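Local coordinates for protein aspartate carbamoyltransferase (Leishmania major, PDB 7K46) that probably catalyses the transfer of a carbamoyl group from carbamoyl phosphate to aspartate, an early step of pyrimidine synthesis, at residues A[289-294]-A[306-311]; A[168-173]-A[192-197]; A[111-116]-A[132-137]; A[157-162]-A[187-192]. One frame throughout, in Å; residues are numbered along the deposited sequence.

Contact 1. Residues A[289-294]-A[306-311]; sequences LPRVDE and AYFRQM
Leu289 lays one methyl, CD1, against the end of Met311, 3.6 Å from Met311 CE, and the two side chains cross at about a right angle. The bend at the thioether (Met311 chi3 -79°) is what turns CE back to meet that methyl. CD1 of Leu289 also rests 3.7 Å from the backbone O of Tyr307. Further along, the extended chain of Arg291 carries its guanidinium to two rings that it meets differently. Tyr307 CE2 sits over one guanidinium face, 4.0 Å from Arg291 NH1, but the planes are 57° apart, too steep for a parallel stack. Phe308 offers its edge instead: its CZ is 3.7 Å from Arg291 NH2, which lies near the ring plane. One face of Phe308 is covered by Tyr307 CD2, placed over the ring centre, and the two rings pack together beside the arginine. Across the two segments the evidence is thus for van der Waals contact alone. The polar ends are held by Asp300, whose carboxylate binds both Arg291 NH2 and Tyr307 OH, and by Leu295 O, hydrogen-bonded to Arg291 NH1, while Arg291 NE forms a salt bridge with Asp98 of the second subunit. Leu289, the cis-bonded Pro290 and Arg291 end the sequence HPLPR, the signature loop that in related carbamoyltransferases lines the active site between domains and near a subunit boundary.

Contact 2. Residues A[168-173]-A[192-197]; sequences GDLKKG and VYLIAP
Leu170 has CG beside its backbone N (chi1 -59°) and CD1 anti to CA (chi2 178°), and this pair of torsions delivers the CD1 methyl to the end of strand 191-195. There CD1 of Leu170 lies 3.7 Å from Leu194 CB and 3.6 Å from the backbone N of Ile195, so it covers main chain as well as side chain. The branch point follows, with Leu170 CG 3.9 Å from Ala196 CB. One hydrogen bond joins the backbones: Gly168 N donates to Ile195 O at 3.0 Å, approaching almost along the C=O axis. The carbonyl oxygen of Gly168 packs against the residues just after the strand, 3.2 Å from Ala196 CB and 3.5 Å from Pro197 CD. The backbone angles of Gly168 suit glycine, because a beta carbon would be jammed against the preceding carbonyl. Within 168-173 the loop is tied by Asp169. Asp169 OD1 takes the N-H of Lys172 at 2.9 Å in an almost straight bond (174°), an Asx motif, although from above the carboxylate plane. Asp169 OD2 uses its syn lone pair for Lys172 NZ at 2.7 Å, closing a salt bridge. Gly173 is the N-cap of helix 174-186, and His177 NE2 of that helix is hydrogen-bonded to Leu170 O. Strand 191-195 runs between strands 163-167 and 220-224 in the parallel sheet, while Ile195 and Pro197 lean on helix 262-269. Strand 163-167, helix 174-186 and strand 191-195 form a beta-alpha-beta crossover, with 168-173 as the loop after its first strand.

Contact 3. Residues A[111-116]-A[132-137]; sequences VLRHAK and MNAGNG
Val111 and Leu112 pair in parallel with Met132 and Asn133, the two segments running within 8° of each other, with Leu112 N hydrogen-bonded to Met132 O at 3.0 Å and Ala134 N to Leu112 O at 2.8 Å. This joins the two strands of the beta-alpha-beta unit 109-113, 117-126 and 131-133 in the carbamoyl phosphate domain. Val111 and Met132 project to one face of the sheet, where Val111 CG1 also meets Ala134 CB at 3.7 Å; Leu112 and Asn133 project to the other. Beyond these bridges the backbones stay side by side, but the bonding changes. Arg113 bends at chi2 (86°), bringing the guanidinium edge to Ala134 O, and Arg113 NH1 donates to Ala134 O at 2.9 Å. That bond is not straight, and the oxygen lies 27° out of the guanidinium plane. The same side chain turns NE to Glu60 in a salt bridge. A water stands between the segments at the next step, accepting from His114 N at 2.9 Å and lying 2.8 Å from Gly135 O and 3.1 Å from Asn133 OD1. Asn133 OD1 also takes Gly135 N, an Asx turn. A direct backbone hydrogen bond returns at Gly137 N to Ala115 O, 2.8 Å. Meanwhile His114 ND1 accepts from Lys116 N in the ring plane, which helps hold the ring's rotation. The chemistry therefore passes from regular strand pairing to a mixture of side-chain, water and isolated backbone bonds, and the double hold on Arg113, by a carbonyl and a carboxylate, would restrict where its positive charge can lie.

Contact 4. Residues A[157-162]-A[187-192]; sequences GAVDGI and FALRKV
Val159 and Phe187 form the tight end of this contact. Val159 CG1, set anti to its own backbone N, lies over one face of the Phe187 ring, 3.9 Å from the centroid and 22° off the normal, a CH-pi contact displaced toward the rim. Val159 CB closes to 3.5 Å from Phe187 CD1. Nearby, Ile162 and Leu189 lie side by side and point the same way, with Ile162 CG1 3.8 Å from Leu189 CD2. These four side chains are buried, and helix 142-156 supplies further cover from Ile149 and Ile152. The other side is polar and largely open to solvent, and there backbone bonds do most of the holding. Asp160 OD1, at the edge of the Phe187 ring, receives Ala188 N at 2.8 Å on its anti side but tilted out of the carboxylate plane, while OD2 forms a salt bridge with Arg23. Gly161 N then donates to Ala188 O at 2.7 Å, from well above the carbonyl plane. Ile162 O gathers two donors: Arg190 N at 2.8 Å and, weakly, Lys191 N at 3.3 Å. The side chain of Arg190 only brushes the turn, with CB 3.4 Å from Gly161 O, and its NH1 forms a salt bridge with Asp234. From Val159 to Ile162 the chain makes a type II turn, with Gly161 at the third position, where the positive phi of 94° favours glycine. Two connections, each coming off a helix, are thus brought together just before the adjacent parallel strands 163-167 and 191-195, an arrangement characteristic of a Rossmann-like alpha/beta domain.

In the fold
Contacts 2 and 4 lie toward the two ends of strand 191-195 and share Val192; with centres 19 Å apart, they join it to the chain around strand 163-167 near both ends. Contact 3 belongs to the other parallel sheet, in the carbamoyl phosphate domain, and its centre is 28 Å from that of contact 4, on the opposite side of the chain's centre. Nearest atoms are about 7 Å apart between contacts 1 and 2, about 8 Å between 1 and 3, and about 6 Å between 2 and 3. In relatives the active site opens between the two domains; the 1,2-ethanediol about 4 Å from the His114 side chain probably comes from the crystallisation liquor.

Contact 1. Residues A[289-294]-A[306-311]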
loop_
_atom_site.group_PDB
_atom_site.type_symbol
_atom_site.label_atom_id
_atom_site.label_comp_id
_atom_site.label_asym_id
_atom_site.label_seq_id
_atom_site.Cartn_x
_atom_site.Cartn_y
_atom_site.Cartn_z
ATOM N N LEU A 289 -8.152 -8.016 21.181
ATOM C CA LEU A 289 -8.978 -8.114 19.977
ATOM C C LEU A 289 -8.264 -8.943 18.906
ATOM O O LEU A 289 -7.032 -9.008 18.897
ATOM C CB LEU A 289 -9.350 -6.718 19.451
ATOM C CG LEU A 289 -10.247 -5.913 20.400
ATOM C CD1 LEU A 289 -10.580 -4.538 19.832
ATOM C CD2 LEU A 289 -11.542 -6.679 20.715
ATOM N N PRO A 290 -8.997 -9.613 17.997
ATOM C CA PRO A 290 -10.458 -9.622 17.855
ATOM C C PRO A 290 -11.179 -10.420 18.931
ATOM O O PRO A 290 -10.596 -11.313 19.545
ATOM C CB PRO A 290 -10.667 -10.277 16.480
ATOM C CG PRO A 290 -9.492 -11.179 16.338
ATOM C CD PRO A 290 -8.348 -10.454 16.973
ATOM N N ARG A 291 -12.447 -10.088 19.145
ATOM C CA ARG A 291 -13.335 -10.819 20.034
ATOM C C ARG A 291 -14.377 -11.575 19.220
ATOM O O ARG A 291 -14.688 -11.214 18.081
ATOM C CB ARG A 291 -14.054 -9.861 20.991
ATOM C CG ARG A 291 -14.925 -8.847 20.244
ATOM C CD ARG A 291 -15.927 -8.142 21.145
ATOM N NE ARG A 291 -16.537 -7.016 20.443
ATOM C CZ ARG A 291 -17.380 -6.153 20.996
ATOM N NH1 ARG A 291 -17.803 -6.299 22.243
ATOM N NH2 ARG A 291 -17.791 -5.106 20.287
ATOM N N VAL A 292 -14.931 -12.625 19.821
ATOM C CA VAL A 292 -16.121 -13.245 19.258
ATOM C C VAL A 292 -17.280 -12.849 20.162
ATOM O O VAL A 292 -17.719 -11.694 20.151
ATOM C CB VAL A 292 -15.980 -14.775 19.121
ATOM C CG1 VAL A 292 -17.133 -15.350 18.304
ATOM C CG2 VAL A 292 -14.659 -15.127 18.463
ATOM N N ASP A 293 -17.756 -13.782 20.984
ATOM C CA ASP A 293 -18.903 -13.562 21.851
ATOM C C ASP A 293 -18.530 -13.428 23.321
ATOM O O ASP A 293 -19.423 -13.225 24.152
ATOM C CB ASP A 293 -19.911 -14.709 21.679
ATOM C CG ASP A 293 -19.241 -16.085 21.592
ATOM O OD1 ASP A 293 -18.031 -16.213 21.901
ATOM O OD2 ASP A 293 -19.940 -17.050 21.200
ATOM N N GLU A 294 -17.246 -13.559 23.671
ATOM C CA GLU A 294 -16.823 -13.559 25.069
ATOM C C GLU A 294 -16.898 -12.178 25.700
ATOM O O GLU A 294 -16.697 -12.044 26.916
ATOM C CB GLU A 294 -15.395 -14.117 25.184
ATOM C CG GLU A 294 -14.304 -13.214 24.596
ATOM C CD GLU A 294 -14.139 -13.364 23.087
ATOM O OE1 GLU A 294 -14.996 -14.004 22.431
ATOM O OE2 GLU A 294 -13.137 -12.839 22.554
ATOM N N ALA A 306 -12.834 -0.336 27.837
ATOM C CA ALA A 306 -11.624 0.330 27.372
ATOM C C ALA A 306 -10.992 -0.323 26.140
ATOM O O ALA A 306 -9.963 0.166 25.660
ATOM C CB ALA A 306 -10.601 0.387 28.516
ATOM N N TYR A 307 -11.571 -1.407 25.617
ATOM C CA TYR A 307 -10.887 -2.174 24.578
ATOM C C TYR A 307 -10.858 -1.479 23.221
ATOM O O TYR A 307 -10.077 -1.898 22.356
ATOM C CB TYR A 307 -11.514 -3.572 24.431
ATOM C CG TYR A 307 -13.017 -3.625 24.648
ATOM C CD1 TYR A 307 -13.549 -3.769 25.934
ATOM C CD2 TYR A 307 -13.904 -3.549 23.571
ATOM C CE1 TYR A 307 -14.923 -3.815 26.148
ATOM C CE2 TYR A 307 -15.290 -3.599 23.775
ATOM C CZ TYR A 307 -15.786 -3.733 25.071
ATOM O OH TYR A 307 -17.143 -3.784 25.295
ATOM N N PHE A 308 -11.667 -0.440 23.004
ATOM C CA PHE A 308 -11.488 0.327 21.774
ATOM C C PHE A 308 -10.432 1.417 21.955
ATOM O O PHE A 308 -9.568 1.598 21.092
ATOM C CB PHE A 308 -12.826 0.935 21.325
ATOM C CG PHE A 308 -13.917 -0.082 21.133
ATOM C CD1 PHE A 308 -13.710 -1.199 20.330
ATOM C CD2 PHE A 308 -15.150 0.077 21.758
ATOM C CE1 PHE A 308 -14.715 -2.153 20.150
ATOM C CE2 PHE A 308 -16.158 -0.864 21.577
ATOM C CZ PHE A 308 -15.937 -1.981 20.781
ATOM N N ARG A 309 -10.486 2.150 23.071
ATOM C CA ARG A 309 -9.430 3.115 23.376
ATOM C C ARG A 309 -8.062 2.444 23.456
ATOM O O ARG A 309 -7.041 3.054 23.105
ATOM C CB ARG A 309 -9.745 3.832 24.689
ATOM C CG ARG A 309 -11.003 4.719 24.632
ATOM C CD ARG A 309 -11.160 5.588 25.898
ATOM N NE ARG A 309 -11.366 4.812 27.119
ATOM C CZ ARG A 309 -12.544 4.337 27.509
ATOM N NH1 ARG A 309 -13.633 4.497 26.772
ATOM N NH2 ARG A 309 -12.631 3.687 28.669
ATOM N N GLN A 310 -8.031 1.190 23.917
ATOM C CA GLN A 310 -6.802 0.401 23.979
ATOM C C GLN A 310 -6.050 0.422 22.644
ATOM O O GLN A 310 -4.814 0.520 22.613
ATOM C CB GLN A 310 -7.190 -1.027 24.394
ATOM C CG GLN A 310 -6.076 -2.033 24.642
ATOM C CD GLN A 310 -6.628 -3.353 25.187
ATOM O OE1 GLN A 310 -7.806 -3.437 25.558
ATOM N NE2 GLN A 310 -5.775 -4.375 25.267
ATOM N N MET A 311 -6.781 0.338 21.528
ATOM C CA MET A 311 -6.133 0.376 20.215
ATOM C C MET A 311 -5.505 1.729 19.932
ATOM O O MET A 311 -4.465 1.799 19.262
ATOM C CB MET A 311 -7.135 0.030 19.110
ATOM C CG MET A 311 -7.495 -1.447 19.080
ATOM S SD MET A 311 -8.595 -1.846 17.716
ATOM C CE MET A 311 -10.175 -1.277 18.352
#

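Contact 2. Residues A[168-173]-A[192-197]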
loop_
_atom_site.group_PDB
_atom_site.type_symbol
_atom_site.label_atom_id
_atom_site.label_comp_id
_atom_site.label_asym_id
_atom_site.label_seq_id
_atom_site.Cartn_x
_atom_site.Cartn_y
_atom_site.Cartn_z
ATOM N N GLY A 168 -9.371 -16.465 29.889
ATOM C CA GLY A 168 -9.438 -17.128 28.592
ATOM C C GLY A 168 -8.746 -18.483 28.628
ATOM O O GLY A 168 -8.679 -19.129 29.672
ATOM N N ASP A 169 -8.259 -18.897 27.456
ATOM C CA ASP A 169 -7.413 -20.085 27.337
ATOM C C ASP A 169 -6.018 -19.686 27.799
ATOM O O ASP A 169 -5.179 -19.246 27.009
ATOM C CB ASP A 169 -7.404 -20.601 25.901
ATOM C CG ASP A 169 -6.610 -21.889 25.732
ATOM O OD1 ASP A 169 -5.750 -22.206 26.580
ATOM O OD2 ASP A 169 -6.847 -22.598 24.728
ATOM N N LEU A 170 -5.764 -19.828 29.101
ATOM C CA LEU A 170 -4.467 -19.428 29.633
ATOM C C LEU A 170 -3.387 -20.460 29.355
ATOM O O LEU A 170 -2.197 -20.129 29.419
ATOM C CB LEU A 170 -4.569 -19.149 31.138
ATOM C CG LEU A 170 -5.573 -18.038 31.492
ATOM C CD1 LEU A 170 -5.680 -17.831 33.020
ATOM C CD2 LEU A 170 -5.215 -16.716 30.791
ATOM N N LYS A 171 -3.770 -21.697 29.021
ATOM C CA LYS A 171 -2.775 -22.700 28.658
ATOM C C LYS A 171 -2.090 -22.343 27.346
ATOM O O LYS A 171 -0.858 -22.273 27.276
ATOM C CB LYS A 171 -3.420 -24.084 28.562
ATOM C CG LYS A 171 -2.438 -25.189 28.191
ATOM C CD LYS A 171 -3.095 -26.564 28.250
ATOM C CE LYS A 171 -2.099 -27.662 27.878
ATOM N NZ LYS A 171 -2.707 -29.024 27.893
ATOM N N LYS A 172 -2.870 -22.124 26.293
ATOM C CA LYS A 172 -2.301 -21.930 24.969
ATOM C C LYS A 172 -2.024 -20.467 24.639
ATOM O O LYS A 172 -1.321 -20.196 23.658
ATOM C CB LYS A 172 -3.225 -22.543 23.906
ATOM C CG LYS A 172 -3.371 -24.067 24.054
ATOM C CD LYS A 172 -3.971 -24.735 22.814
ATOM C CE LYS A 172 -5.471 -24.485 22.677
ATOM N NZ LYS A 172 -6.266 -25.071 23.803
ATOM N N GLY A 173 -2.539 -19.525 25.432
ATOM C CA GLY A 173 -2.370 -18.110 25.150
ATOM C C GLY A 173 -1.008 -17.598 25.566
ATOM O O GLY A 173 -0.870 -16.966 26.619
ATOM N N VAL A 192 -3.403 -11.110 40.967
ATOM C CA VAL A 192 -3.725 -11.584 39.619
ATOM C C VAL A 192 -4.691 -12.753 39.756
ATOM O O VAL A 192 -4.361 -13.773 40.382
ATOM C CB VAL A 192 -2.480 -12.019 38.826
ATOM C CG1 VAL A 192 -2.893 -12.592 37.459
ATOM C CG2 VAL A 192 -1.486 -10.863 38.653
ATOM N N TYR A 193 -5.874 -12.610 39.169
ATOM C CA TYR A 193 -6.808 -13.720 39.022
ATOM C C TYR A 193 -6.552 -14.384 37.678
ATOM O O TYR A 193 -6.485 -13.698 36.653
ATOM C CB TYR A 193 -8.260 -13.236 39.098
ATOM C CG TYR A 193 -8.682 -12.708 40.449
ATOM C CD1 TYR A 193 -9.150 -13.573 41.437
ATOM C CD2 TYR A 193 -8.622 -11.348 40.742
ATOM C CE1 TYR A 193 -9.540 -13.107 42.683
ATOM C CE2 TYR A 193 -9.019 -10.865 41.998
ATOM C CZ TYR A 193 -9.475 -11.754 42.962
ATOM O OH TYR A 193 -9.870 -11.293 44.205
ATOM N N LEU A 194 -6.410 -15.713 37.683
ATOM C CA LEU A 194 -6.211 -16.506 36.466
ATOM C C LEU A 194 -7.488 -17.310 36.228
ATOM O O LEU A 194 -7.710 -18.333 36.882
ATOM C CB LEU A 194 -4.997 -17.419 36.608
ATOM C CG LEU A 194 -3.664 -16.720 36.904
ATOM C CD1 LEU A 194 -2.578 -17.750 37.234
ATOM C CD2 LEU A 194 -3.259 -15.854 35.719
ATOM N N ILE A 195 -8.323 -16.845 35.295
ATOM C CA ILE A 195 -9.660 -17.394 35.066
ATOM C C ILE A 195 -9.629 -18.180 33.763
ATOM O O ILE A 195 -9.504 -17.594 32.682
ATOM C CB ILE A 195 -10.730 -16.293 34.996
ATOM C CG1 ILE A 195 -10.612 -15.313 36.177
ATOM C CG2 ILE A 195 -12.125 -16.916 34.886
ATOM C CD1 ILE A 195 -10.854 -15.951 37.543
ATOM N N ALA A 196 -9.771 -19.499 33.850
ATOM C CA ALA A 196 -9.668 -20.338 32.669
ATOM C C ALA A 196 -10.519 -21.572 32.868
ATOM O O ALA A 196 -10.625 -22.078 33.996
ATOM C CB ALA A 196 -8.214 -20.746 32.396
ATOM N N PRO A 197 -11.125 -22.104 31.806
ATOM C CA PRO A 197 -11.862 -23.364 31.931
ATOM C C PRO A 197 -10.955 -24.500 32.392
ATOM O O PRO A 197 -9.734 -24.465 32.225
ATOM C CB PRO A 197 -12.396 -23.622 30.516
ATOM C CG PRO A 197 -12.276 -22.319 29.783
ATOM C CD PRO A 197 -11.139 -21.567 30.426
#

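Contact 3. Residues A[111-116]-A[132-137]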
loop_
_atom_site.group_PDB
_atom_site.type_symbol
_atom_site.label_atom_id
_atom_site.label_comp_id
_atom_site.label_asym_id
_atom_site.label_seq_id
_atom_site.Cartn_x
_atom_site.Cartn_y
_atom_site.Cartn_z
ATOM N N VAL A 111 9.498 -4.170 10.262
ATOM C CA VAL A 111 8.482 -4.697 11.180
ATOM C C VAL A 111 8.177 -6.121 10.736
ATOM O O VAL A 111 7.626 -6.324 9.647
ATOM C CB VAL A 111 7.201 -3.843 11.200
ATOM C CG1 VAL A 111 6.197 -4.402 12.230
ATOM C CG2 VAL A 111 7.515 -2.365 11.494
ATOM N N LEU A 112 8.515 -7.106 11.575
ATOM C CA LEU A 112 8.385 -8.518 11.219
ATOM C C LEU A 112 7.241 -9.176 11.986
ATOM O O LEU A 112 7.199 -9.133 13.225
ATOM C CB LEU A 112 9.684 -9.288 11.488
ATOM C CG LEU A 112 9.586 -10.788 11.166
ATOM C CD1 LEU A 112 9.474 -11.012 9.646
ATOM C CD2 LEU A 112 10.762 -11.571 11.750
ATOM N N ARG A 113 6.337 -9.811 11.246
ATOM C CA ARG A 113 5.276 -10.640 11.813
ATOM C C ARG A 113 5.384 -12.034 11.202
ATOM O O ARG A 113 5.112 -12.225 10.009
ATOM C CB ARG A 113 3.908 -10.018 11.546
ATOM C CG ARG A 113 2.744 -10.873 11.982
ATOM C CD ARG A 113 2.407 -10.641 13.437
ATOM N NE ARG A 113 1.233 -11.405 13.842
ATOM C CZ ARG A 113 0.343 -10.995 14.739
ATOM N NH1 ARG A 113 0.462 -9.822 15.348
ATOM N NH2 ARG A 113 -0.700 -11.778 15.026
ATOM N N HIS A 114 5.794 -12.999 12.018
ATOM C CA HIS A 114 5.977 -14.380 11.593
ATOM C C HIS A 114 5.609 -15.263 12.774
ATOM O O HIS A 114 5.936 -14.929 13.914
ATOM C CB HIS A 114 7.429 -14.632 11.166
ATOM C CG HIS A 114 7.629 -15.879 10.359
ATOM N ND1 HIS A 114 7.460 -17.144 10.883
ATOM C CD2 HIS A 114 8.021 -16.053 9.074
ATOM C CE1 HIS A 114 7.721 -18.043 9.948
ATOM N NE2 HIS A 114 8.060 -17.407 8.840
ATOM N N ALA A 115 4.921 -16.377 12.509
ATOM C CA ALA A 115 4.491 -17.232 13.614
ATOM C C ALA A 115 5.667 -17.890 14.334
ATOM O O ALA A 115 5.560 -18.206 15.527
ATOM C CB ALA A 115 3.519 -18.305 13.116
ATOM N N LYS A 116 6.787 -18.110 13.646
ATOM C CA LYS A 116 7.894 -18.881 14.211
ATOM C C LYS A 116 8.902 -17.966 14.897
ATOM O O LYS A 116 9.394 -17.013 14.289
ATOM C CB LYS A 116 8.599 -19.689 13.121
ATOM C CG LYS A 116 7.706 -20.689 12.404
ATOM C CD LYS A 116 7.176 -21.735 13.365
ATOM C CE LYS A 116 6.493 -22.879 12.627
ATOM N NZ LYS A 116 6.020 -23.938 13.568
ATOM N N MET A 132 11.299 -4.402 14.486
ATOM C CA MET A 132 10.231 -4.401 15.477
ATOM C C MET A 132 9.484 -5.727 15.368
ATOM O O MET A 132 8.902 -6.037 14.319
ATOM C CB MET A 132 9.261 -3.237 15.247
ATOM C CG MET A 132 9.880 -1.849 15.121
ATOM S SD MET A 132 10.651 -1.233 16.630
ATOM C CE MET A 132 12.372 -1.586 16.283
ATOM N N ASN A 133 9.499 -6.513 16.433
ATOM C CA ASN A 133 8.756 -7.768 16.433
ATOM C C ASN A 133 7.266 -7.461 16.622
ATOM O O ASN A 133 6.850 -6.963 17.670
ATOM C CB ASN A 133 9.297 -8.690 17.524
ATOM C CG ASN A 133 8.425 -9.910 17.735
ATOM O OD1 ASN A 133 7.641 -10.287 16.858
ATOM N ND2 ASN A 133 8.565 -10.542 18.899
ATOM N N ALA A 134 6.458 -7.761 15.606
ATOM C CA ALA A 134 5.027 -7.482 15.631
ATOM C C ALA A 134 4.194 -8.648 16.170
ATOM O O ALA A 134 2.960 -8.612 16.070
ATOM C CB ALA A 134 4.550 -7.102 14.225
ATOM N N GLY A 135 4.829 -9.671 16.741
ATOM C CA GLY A 135 4.097 -10.771 17.349
ATOM C C GLY A 135 4.506 -12.112 16.772
ATOM O O GLY A 135 4.694 -12.219 15.557
ATOM N N ASN A 136 4.662 -13.144 17.608
ATOM C CA ASN A 136 4.925 -14.480 17.084
ATOM C C ASN A 136 4.235 -15.518 17.966
ATOM O O ASN A 136 3.597 -15.187 18.978
ATOM C CB ASN A 136 6.436 -14.738 16.928
ATOM C CG ASN A 136 7.213 -14.675 18.245
ATOM O OD1 ASN A 136 6.698 -14.999 19.320
ATOM N ND2 ASN A 136 8.485 -14.283 18.149
ATOM N N GLY A 137 4.345 -16.784 17.552
ATOM C CA GLY A 137 3.683 -17.888 18.229
ATOM C C GLY A 137 4.307 -18.280 19.552
ATOM O O GLY A 137 3.707 -19.075 20.284
HETATM O O HOH W 1 7.217 -12.075 14.411
HETATM O O HOH W 2 9.125 -14.193 14.957
#

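Contact 4. Residues A[157-162]-A[187-192]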
loop_
_atom_site.group_PDB
_atom_site.type_symbol
_atom_site.label_atom_id
_atom_site.label_comp_id
_atom_site.label_asym_id
_atom_site.label_seq_id
_atom_site.Cartn_x
_atom_site.Cartn_y
_atom_site.Cartn_z
ATOM N N GLY A 157 -4.726 5.552 36.101
ATOM C CA GLY A 157 -3.772 6.427 36.742
ATOM C C GLY A 157 -2.523 5.734 37.249
ATOM O O GLY A 157 -1.539 6.414 37.556
ATOM N N ALA A 158 -2.536 4.403 37.347
ATOM C CA ALA A 158 -1.384 3.646 37.825
ATOM C C ALA A 158 -1.581 2.172 37.500
ATOM O O ALA A 158 -2.717 1.701 37.369
ATOM C CB ALA A 158 -1.179 3.818 39.338
ATOM N N VAL A 159 -0.466 1.456 37.382
ATOM C CA VAL A 159 -0.477 0.001 37.267
ATOM C C VAL A 159 -0.112 -0.656 38.588
ATOM O O VAL A 159 -0.715 -1.659 38.976
ATOM C CB VAL A 159 0.471 -0.466 36.141
ATOM C CG1 VAL A 159 0.411 -1.980 36.009
ATOM C CG2 VAL A 159 0.103 0.186 34.816
ATOM N N ASP A 160 0.890 -0.111 39.276
ATOM C CA ASP A 160 1.137 -0.478 40.662
ATOM C C ASP A 160 -0.172 -0.506 41.437
ATOM O O ASP A 160 -0.996 0.406 41.319
ATOM C CB ASP A 160 2.095 0.524 41.313
ATOM C CG ASP A 160 3.508 0.424 40.775
ATOM O OD1 ASP A 160 3.921 -0.677 40.338
ATOM O OD2 ASP A 160 4.215 1.453 40.820
ATOM N N GLY A 161 -0.369 -1.572 42.210
ATOM C CA GLY A 161 -1.487 -1.674 43.120
ATOM C C GLY A 161 -2.723 -2.381 42.594
ATOM O O GLY A 161 -3.655 -2.607 43.375
ATOM N N ILE A 162 -2.769 -2.762 41.311
ATOM C CA ILE A 162 -4.025 -3.235 40.731
ATOM C C ILE A 162 -4.248 -4.709 41.043
ATOM O O ILE A 162 -3.311 -5.489 41.256
ATOM C CB ILE A 162 -4.083 -3.006 39.206
ATOM C CG1 ILE A 162 -3.050 -3.873 38.477
ATOM C CG2 ILE A 162 -3.966 -1.524 38.855
ATOM C CD1 ILE A 162 -3.211 -3.853 36.941
ATOM N N PHE A 187 5.905 -4.358 38.200
ATOM C CA PHE A 187 4.892 -3.573 38.882
ATOM C C PHE A 187 4.479 -4.227 40.192
ATOM O O PHE A 187 4.439 -5.456 40.318
ATOM C CB PHE A 187 3.668 -3.365 37.991
ATOM C CG PHE A 187 3.961 -2.564 36.754
ATOM C CD1 PHE A 187 3.862 -1.181 36.769
ATOM C CD2 PHE A 187 4.348 -3.192 35.580
ATOM C CE1 PHE A 187 4.141 -0.432 35.629
ATOM C CE2 PHE A 187 4.621 -2.451 34.436
ATOM C CZ PHE A 187 4.522 -1.069 34.468
ATOM N N ALA A 188 4.154 -3.376 41.164
ATOM C CA ALA A 188 3.722 -3.820 42.490
ATOM C C ALA A 188 2.230 -4.163 42.459
ATOM O O ALA A 188 1.384 -3.493 43.058
ATOM C CB ALA A 188 4.027 -2.747 43.525
ATOM N N LEU A 189 1.914 -5.235 41.733
ATOM C CA LEU A 189 0.536 -5.691 41.639
ATOM C C LEU A 189 0.014 -6.102 43.009
ATOM O O LEU A 189 0.760 -6.587 43.857
ATOM C CB LEU A 189 0.432 -6.882 40.692
ATOM C CG LEU A 189 1.038 -6.701 39.296
ATOM C CD1 LEU A 189 0.845 -8.001 38.530
ATOM C CD2 LEU A 189 0.381 -5.539 38.586
ATOM N N ARG A 190 -1.288 -5.908 43.218
ATOM C CA ARG A 190 -1.916 -6.487 44.400
ATOM C C ARG A 190 -2.278 -7.948 44.161
ATOM O O ARG A 190 -1.967 -8.815 44.985
ATOM C CB ARG A 190 -3.158 -5.685 44.798
ATOM C CG ARG A 190 -3.947 -6.320 45.948
ATOM C CD ARG A 190 -4.938 -5.350 46.580
ATOM N NE ARG A 190 -5.972 -4.920 45.643
ATOM C CZ ARG A 190 -7.054 -5.628 45.345
ATOM N NH1 ARG A 190 -7.248 -6.833 45.849
ATOM N NH2 ARG A 190 -7.960 -5.115 44.513
ATOM N N LYS A 191 -2.909 -8.253 43.029
ATOM C CA LYS A 191 -3.449 -9.591 42.852
ATOM C C LYS A 191 -3.665 -9.868 41.377
ATOM O O LYS A 191 -4.067 -8.973 40.629
ATOM C CB LYS A 191 -4.767 -9.739 43.622
ATOM C CG LYS A 191 -5.344 -11.146 43.648
ATOM C CD LYS A 191 -6.418 -11.227 44.728
ATOM C CE LYS A 191 -6.810 -12.659 45.029
ATOM N NZ LYS A 191 -7.937 -12.715 46.021
ATOM N N VAL A 192 -3.403 -11.110 40.967
ATOM C CA VAL A 192 -3.725 -11.584 39.619
ATOM C C VAL A 192 -4.691 -12.753 39.756
ATOM O O VAL A 192 -4.361 -13.773 40.382
ATOM C CB VAL A 192 -2.480 -12.019 38.826
ATOM C CG1 VAL A 192 -2.893 -12.592 37.459
ATOM C CG2 VAL A 192 -1.486 -10.863 38.653
#